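Quinoline 2-oxidoreductase large subunit (Pseudomonas putida, PDB 1T3Q) is the molybdenum-bearing subunit of an enzyme that probably hydroxylates quinoline at carbon 2, using a molybdopterin cytosine dinucleotide cofactor. Local coordinates at residues A63-L68 against E128-L133. Numbering follows the deposited sequence.
Sequences ADAQAL and EDAAQL
Ala65 and Ala130 bring two short helices close together, with their CA atoms 4.5 Å apart. The methyl of Ala65 lies against the backbone of the other helix: its CB is 3.3 Å from Ala130 O. That carbonyl oxygen already accepts a hydrogen bond from the backbone N of Leu133. With only methyl groups at these two positions, the backbones can come this close. Leu68 and Leu133 extend the apolar contact. With CG turned away from the backbone N (chi1 -171°), the Leu68 side chain extends toward the second helix, where its two methyls meet different neighbours. CD2 lies 3.6 Å from Ala130 N and also touches the CB atoms of Ala130 and Asp129. CD1 meets Leu133 CD1 at 4.1 Å, where the two leucine side chains cross at about a right angle. Leu133 CB packs beside the backbone of Ala65, and its CD1 lies 3.8 Å from Asp64 O.

Helices 63-67 and 124-131 belong to the a/b hammerhead region of the xanthine dehydrogenase family. Each follows a strand, 55-61 or 115-121, and the contact joins two parts of this region about 60 residues apart in sequence. Strand 71-76 lies beside it, with Val74 touching Ala65 and Val71 touching Ala130.

No direct hydrogen bond spans the two segments. Two waters make the polar link, and both donate to Leu133 O. One also donates to Asp64 OD1, at 2.9 Å. The other accepts from Ala65 N, at 3.1 Å. Two bonds thus grip the Leu133 carbonyl beside the apolar contact. The carboxylate of Asp129 is engaged by other subunits: OD1 forms a salt bridge with Arg43 of the medium subunit, and OD2 forms one with Arg28 of the small subunit.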
# COMPACT_ATOMS: atom_id res chain seq x y z
N ALA B 63 -13.84 32.62 -8.85
CA ALA B 63 -15.13 32.10 -9.30
C ALA B 63 -15.05 31.29 -10.59
O ALA B 63 -15.55 30.16 -10.65
CB ALA B 63 -16.12 33.26 -9.48
N ASP B 64 -14.44 31.86 -11.62
CA ASP B 64 -14.31 31.18 -12.91
C ASP B 64 -13.50 29.89 -12.78
O ASP B 64 -13.82 28.88 -13.42
CB ASP B 64 -13.65 32.10 -13.93
CG ASP B 64 -14.57 33.21 -14.39
OD1 ASP B 64 -14.10 34.09 -15.15
OD2 ASP B 64 -15.76 33.21 -14.00
N ALA B 65 -12.45 29.93 -11.97
CA ALA B 65 -11.60 28.77 -11.76
C ALA B 65 -12.39 27.66 -11.08
O ALA B 65 -12.29 26.49 -11.45
CB ALA B 65 -10.39 29.16 -10.92
N GLN B 66 -13.19 28.02 -10.08
CA GLN B 66 -13.99 27.03 -9.35
C GLN B 66 -15.05 26.37 -10.23
O GLN B 66 -15.41 25.21 -10.01
CB GLN B 66 -14.69 27.69 -8.16
CG GLN B 66 -13.76 28.22 -7.09
CD GLN B 66 -14.52 28.97 -6.00
OE1 GLN B 66 -15.28 29.89 -6.29
NE2 GLN B 66 -14.32 28.57 -4.75
N ALA B 67 -15.54 27.11 -11.22
CA ALA B 67 -16.58 26.60 -12.10
C ALA B 67 -16.08 25.70 -13.23
O ALA B 67 -16.83 24.89 -13.77
CB ALA B 67 -17.38 27.75 -12.68
N LEU B 68 -14.81 25.84 -13.60
CA LEU B 68 -14.26 25.03 -14.68
C LEU B 68 -14.47 23.55 -14.38
O LEU B 68 -14.16 23.07 -13.29
CB LEU B 68 -12.77 25.31 -14.86
CG LEU B 68 -12.13 24.67 -16.10
CD1 LEU B 68 -12.61 25.42 -17.33
CD2 LEU B 68 -10.61 24.74 -16.00
N GLU B 128 -4.06 23.38 -13.87
CA GLU B 128 -3.30 24.49 -14.43
C GLU B 128 -4.21 25.37 -15.27
O GLU B 128 -4.10 26.60 -15.24
CB GLU B 128 -2.12 23.99 -15.27
CG GLU B 128 -0.97 23.41 -14.44
CD GLU B 128 0.18 22.91 -15.30
OE1 GLU B 128 1.22 22.51 -14.73
OE2 GLU B 128 0.06 22.92 -16.54
N ASP B 129 -5.12 24.75 -16.03
CA ASP B 129 -6.06 25.53 -16.84
C ASP B 129 -6.81 26.48 -15.91
O ASP B 129 -6.89 27.68 -16.17
CB ASP B 129 -7.08 24.64 -17.55
CG ASP B 129 -6.47 23.75 -18.62
OD1 ASP B 129 -5.42 24.11 -19.19
OD2 ASP B 129 -7.07 22.69 -18.91
N ALA B 130 -7.37 25.93 -14.83
CA ALA B 130 -8.14 26.71 -13.87
C ALA B 130 -7.32 27.79 -13.17
O ALA B 130 -7.82 28.89 -12.91
CB ALA B 130 -8.78 25.79 -12.83
N ALA B 131 -6.07 27.48 -12.86
CA ALA B 131 -5.21 28.45 -12.19
C ALA B 131 -5.06 29.70 -13.06
O ALA B 131 -4.98 30.81 -12.54
CB ALA B 131 -3.83 27.83 -11.91
N GLN B 132 -5.02 29.52 -14.37
CA GLN B 132 -4.89 30.66 -15.27
C GLN B 132 -6.17 31.49 -15.32
O GLN B 132 -6.18 32.58 -15.89
CB GLN B 132 -4.53 30.20 -16.68
CG GLN B 132 -3.22 29.46 -16.79
CD GLN B 132 -2.75 29.35 -18.22
OE1 GLN B 132 -1.98 30.19 -18.70
NE2 GLN B 132 -3.23 28.33 -18.92
N LEU B 133 -7.24 30.98 -14.73
CA LEU B 133 -8.52 31.69 -14.74
C LEU B 133 -8.67 32.58 -13.52
O LEU B 133 -9.56 33.42 -13.47
CB LEU B 133 -9.68 30.70 -14.80
CG LEU B 133 -9.81 29.91 -16.10
CD1 LEU B 133 -11.01 28.98 -16.02
CD2 LEU B 133 -9.96 30.87 -17.27
O HOH W 1 -11.28 34.70 -15.08
O HOH W 2 -11.29 32.76 -11.48